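Local structure of disulfide bond protein A (Staphylococcus aureus, 3BCI) at residues K39-D43 with N44-E48; Y164-E167 with S168-L172. The protein probably works as a thiol-disulfide oxidoreductase of the DsbA type, using a redox-active cysteine pair to promote disulfide formation in other proteins. All blocks are in the same frame, centred on the assembly; numbering follows the deposited sequence.

Contact 1. Residues K39-D43 with N44-E48; sequences KNYID and NHKVE
The carbonyl oxygen of Asn-40 takes two donors: the side-chain amide Asn-44 ND2, 2.9 Å from Asn-40 O, and a bridging water that also binds Lys-46 NZ. The N-H points well at the oxygen (159°) but comes from above the carbonyl plane, while the oxygen lies close to the amide plane of Asn-44. What turns this amide back toward Asn-40 O is a CG set between backbone N and carbonyl carbon (chi1 56°). Tyr-41 O is shared as well: Val-47 N donates at 3.0 Å to Tyr-41 O, and Lys-46 N adds a weak bond. Ile-42 to His-45 form a type I beta turn, closed by His-45 N on Ile-42 O, in the connection from helix 24-42 to strand 48-53 of the thioredoxin-like fold. One face of the His-45 ring lies over Asp-43 O. Among the apolar groups, Tyr-41 CD2 meets Val-47 CG1 at 3.9 Å and Lys-46 CB at the same distance, both approaching the ring obliquely. Val-47 CG2 packs on Ile-42 CG1, 4.0 Å away. A second water donates to both Ile-42 O and Val-47 O, and the carboxylate of Asp-43 turns back to a salt bridge with Arg-38.

Contact 2. Residues Y164-E167 with S168-L172; sequences YDYE and SYEKL
Ser-168 N donates to Asp-165 O at 2.8 Å, and Ser-168 CB lies against the same oxygen; Ser-168 OG is hydrogen-bonded to Asp-162 N. At Tyr-169 the backbone N reaches Tyr-166 O through a bent hydrogen bond (132° at the hydrogen). With CG beside the backbone N (chi1 -69°), the ring of Tyr-169 swings back toward the start of the helix, where Asp-165 O sits at its edge, 3.2 Å from Tyr-169 CD2, and its hydroxyl goes on to Pro-163 O. Glu-170 N shares Tyr-166 O but makes a nearly straight bond (171°), at 3.1 Å. The extended side chain of Glu-170 runs obliquely past the Tyr-166 ring, with CB over one face and OE2 3.2 Å from Tyr-166 OH; a water joins Glu-170 OE1 to Glu-167 O. Lys-171 N donates to Glu-167 O at 3.0 Å, and Lys-171 NZ forms a salt bridge with Glu-161. Ahead of these turns Asp-165 OD1 accepts a weak bond from Glu-167 N, 3.2 Å away, so the first turn of helix 166-174, the C-terminal helix of this thioredoxin-like fold, starts with an aspartate N-cap.

How the contacts relate
From the N terminus the chain runs through strand 14-19 into helix 24-42, which begins at the Cys-23/Cys-26 pair. Contact 1 closes the reversal at the far end of that helix and delivers the chain to edge strand 48-53. The helices that follow and the antiparallel strands 152-155 and 158-159 come before contact 2, which starts helix 166-174. The two contacts are in series, neither nested nor crossed, with centres about 14 Å apart. They touch through side chains: Tyr-166 OH lies 3.0 Å from Asn-40 ND2, and Tyr-41 OH packs against Glu-170 CG, so the end of helix 24-42 rests against the C-terminal helix.

Contact 1. Residues K39-D43 with N44-E48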
# COMPACT_ATOMS: atom_id res chain seq x y z
N LYS A 39 -4.14 -3.56 14.22
CA LYS A 39 -4.03 -3.94 15.62
C LYS A 39 -4.46 -5.36 15.92
O LYS A 39 -3.81 -6.07 16.68
CB LYS A 39 -4.85 -2.97 16.48
CG LYS A 39 -4.85 -3.32 17.96
CD LYS A 39 -5.59 -2.27 18.78
CE LYS A 39 -5.53 -2.58 20.26
NZ LYS A 39 -6.11 -1.49 21.08
N ASN A 40 -5.56 -5.80 15.31
CA ASN A 40 -6.07 -7.13 15.60
C ASN A 40 -5.63 -8.27 14.70
O ASN A 40 -5.80 -9.43 15.07
CB ASN A 40 -7.60 -7.07 15.62
CG ASN A 40 -8.13 -6.05 16.60
OD1 ASN A 40 -7.80 -6.09 17.79
ND2 ASN A 40 -8.94 -5.12 16.11
N TYR A 41 -5.05 -7.97 13.54
CA TYR A 41 -4.65 -9.07 12.67
C TYR A 41 -3.31 -8.97 11.96
O TYR A 41 -2.70 -10.00 11.67
CB TYR A 41 -5.73 -9.31 11.60
CG TYR A 41 -7.01 -9.92 12.12
CD1 TYR A 41 -8.09 -9.12 12.50
CD2 TYR A 41 -7.14 -11.30 12.24
CE1 TYR A 41 -9.26 -9.69 12.99
CE2 TYR A 41 -8.30 -11.88 12.74
CZ TYR A 41 -9.36 -11.07 13.11
OH TYR A 41 -10.51 -11.65 13.60
N ILE A 42 -2.85 -7.76 11.65
CA ILE A 42 -1.59 -7.63 10.93
C ILE A 42 -0.34 -7.54 11.80
O ILE A 42 0.61 -8.29 11.60
CB ILE A 42 -1.63 -6.43 9.97
CG1 ILE A 42 -2.87 -6.52 9.06
CG2 ILE A 42 -0.36 -6.41 9.13
CD1 ILE A 42 -3.08 -5.30 8.18
N ASP A 43 -0.32 -6.61 12.75
CA ASP A 43 0.84 -6.46 13.63
C ASP A 43 1.09 -7.64 14.55
O ASP A 43 2.21 -7.86 15.00
CB ASP A 43 0.72 -5.18 14.46
CG ASP A 43 0.88 -3.93 13.63
OD1 ASP A 43 1.33 -4.06 12.48
OD2 ASP A 43 0.57 -2.83 14.12
N ASN A 44 0.04 -8.40 14.84
CA ASN A 44 0.19 -9.57 15.69
C ASN A 44 0.39 -10.80 14.80
O ASN A 44 0.25 -11.95 15.24
CB ASN A 44 -1.02 -9.74 16.62
CG ASN A 44 -2.33 -9.80 15.86
OD1 ASN A 44 -2.35 -9.79 14.63
ND2 ASN A 44 -3.43 -9.88 16.60
N HIS A 45 0.70 -10.53 13.54
CA HIS A 45 0.98 -11.58 12.55
C HIS A 45 -0.08 -12.67 12.37
O HIS A 45 0.26 -13.82 12.08
CB HIS A 45 2.32 -12.23 12.89
CG HIS A 45 3.42 -11.24 13.12
ND1 HIS A 45 3.88 -10.41 12.13
CD2 HIS A 45 4.10 -10.92 14.24
CE1 HIS A 45 4.80 -9.61 12.64
NE2 HIS A 45 4.96 -9.90 13.91
N LYS A 46 -1.35 -12.32 12.52
CA LYS A 46 -2.41 -13.30 12.34
C LYS A 46 -2.70 -13.52 10.86
O LYS A 46 -3.15 -14.59 10.45
CB LYS A 46 -3.68 -12.86 13.06
CG LYS A 46 -3.69 -13.23 14.53
CD LYS A 46 -5.03 -12.93 15.17
CE LYS A 46 -5.17 -13.67 16.49
NZ LYS A 46 -6.39 -13.26 17.23
N VAL A 47 -2.45 -12.50 10.04
CA VAL A 47 -2.68 -12.63 8.60
C VAL A 47 -1.52 -12.00 7.85
O VAL A 47 -0.69 -11.31 8.44
CB VAL A 47 -3.96 -11.89 8.15
CG1 VAL A 47 -5.15 -12.34 9.00
CG2 VAL A 47 -3.76 -10.38 8.26
N GLU A 48 -1.46 -12.27 6.56
CA GLU A 48 -0.46 -11.67 5.69
C GLU A 48 -1.24 -10.57 5.00
O GLU A 48 -2.36 -10.80 4.53
CB GLU A 48 0.04 -12.68 4.65
CG GLU A 48 0.74 -13.88 5.24
CD GLU A 48 2.18 -13.60 5.63
OE1 GLU A 48 2.47 -12.45 6.05
OE2 GLU A 48 3.01 -14.52 5.54
O HOH W 1 -7.52 -10.76 16.78
O HOH W 2 1.33 -9.61 9.26

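Contact 2. Residues Y164-E167 with S168-L172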
# COMPACT_ATOMS: atom_id res chain seq x y z
N TYR A 164 -14.86 -1.15 3.37
CA TYR A 164 -14.70 0.05 4.19
C TYR A 164 -15.04 -0.23 5.64
O TYR A 164 -14.86 0.62 6.50
CB TYR A 164 -15.63 1.16 3.68
CG TYR A 164 -15.35 1.57 2.25
CD1 TYR A 164 -14.26 2.38 1.94
CD2 TYR A 164 -16.17 1.13 1.21
CE1 TYR A 164 -14.00 2.75 0.63
CE2 TYR A 164 -15.91 1.49 -0.11
CZ TYR A 164 -14.82 2.30 -0.39
OH TYR A 164 -14.55 2.66 -1.69
N ASP A 165 -15.51 -1.44 5.92
CA ASP A 165 -15.89 -1.80 7.28
C ASP A 165 -15.03 -2.90 7.88
O ASP A 165 -15.04 -4.04 7.42
CB ASP A 165 -17.37 -2.21 7.27
CG ASP A 165 -17.86 -2.66 8.62
OD1 ASP A 165 -17.28 -2.26 9.65
OD2 ASP A 165 -18.86 -3.42 8.65
N TYR A 166 -14.27 -2.55 8.92
CA TYR A 166 -13.41 -3.52 9.58
C TYR A 166 -14.14 -4.81 9.93
O TYR A 166 -13.60 -5.90 9.74
CB TYR A 166 -12.81 -2.91 10.85
CG TYR A 166 -12.21 -3.93 11.78
CD1 TYR A 166 -11.06 -4.63 11.44
CD2 TYR A 166 -12.82 -4.23 13.00
CE1 TYR A 166 -10.52 -5.61 12.27
CE2 TYR A 166 -12.30 -5.21 13.84
CZ TYR A 166 -11.15 -5.89 13.48
OH TYR A 166 -10.64 -6.86 14.31
N GLU A 167 -15.36 -4.68 10.44
CA GLU A 167 -16.13 -5.86 10.83
C GLU A 167 -16.41 -6.81 9.68
O GLU A 167 -16.66 -8.00 9.89
CB GLU A 167 -17.45 -5.44 11.49
CG GLU A 167 -17.28 -4.38 12.56
CD GLU A 167 -18.43 -4.33 13.53
OE1 GLU A 167 -19.60 -4.42 13.09
OE2 GLU A 167 -18.17 -4.20 14.75
N SER A 168 -16.38 -6.30 8.45
CA SER A 168 -16.63 -7.15 7.30
C SER A 168 -15.40 -8.03 7.06
O SER A 168 -15.52 -9.15 6.55
CB SER A 168 -16.93 -6.29 6.06
OG SER A 168 -17.31 -7.12 4.98
N TYR A 169 -14.23 -7.54 7.43
CA TYR A 169 -13.00 -8.32 7.27
C TYR A 169 -13.00 -9.38 8.37
O TYR A 169 -12.76 -10.56 8.12
CB TYR A 169 -11.76 -7.44 7.44
CG TYR A 169 -11.53 -6.44 6.33
CD1 TYR A 169 -10.51 -6.63 5.40
CD2 TYR A 169 -12.33 -5.31 6.22
CE1 TYR A 169 -10.29 -5.71 4.38
CE2 TYR A 169 -12.12 -4.38 5.21
CZ TYR A 169 -11.10 -4.59 4.29
OH TYR A 169 -10.89 -3.67 3.29
N GLU A 170 -13.27 -8.93 9.59
CA GLU A 170 -13.30 -9.80 10.76
C GLU A 170 -14.25 -10.97 10.52
O GLU A 170 -13.99 -12.09 10.95
CB GLU A 170 -13.75 -8.98 11.97
CG GLU A 170 -13.64 -9.70 13.30
CD GLU A 170 -13.84 -8.77 14.47
OE1 GLU A 170 -14.87 -8.06 14.50
OE2 GLU A 170 -12.96 -8.73 15.35
N LYS A 171 -15.35 -10.69 9.82
CA LYS A 171 -16.34 -11.71 9.51
C LYS A 171 -15.70 -12.87 8.75
O LYS A 171 -15.88 -14.03 9.10
CB LYS A 171 -17.47 -11.09 8.69
CG LYS A 171 -18.69 -11.97 8.50
CD LYS A 171 -19.83 -11.14 7.93
CE LYS A 171 -20.72 -11.97 7.02
NZ LYS A 171 -21.76 -11.13 6.37
N LEU A 172 -14.93 -12.55 7.70
CA LEU A 172 -14.26 -13.57 6.91
C LEU A 172 -13.12 -14.25 7.67
O LEU A 172 -12.85 -15.43 7.47
CB LEU A 172 -13.69 -12.96 5.63
CG LEU A 172 -14.63 -12.80 4.44
CD1 LEU A 172 -13.87 -12.22 3.26
CD2 LEU A 172 -15.23 -14.15 4.09
O HOH W 3 -17.52 -8.81 12.83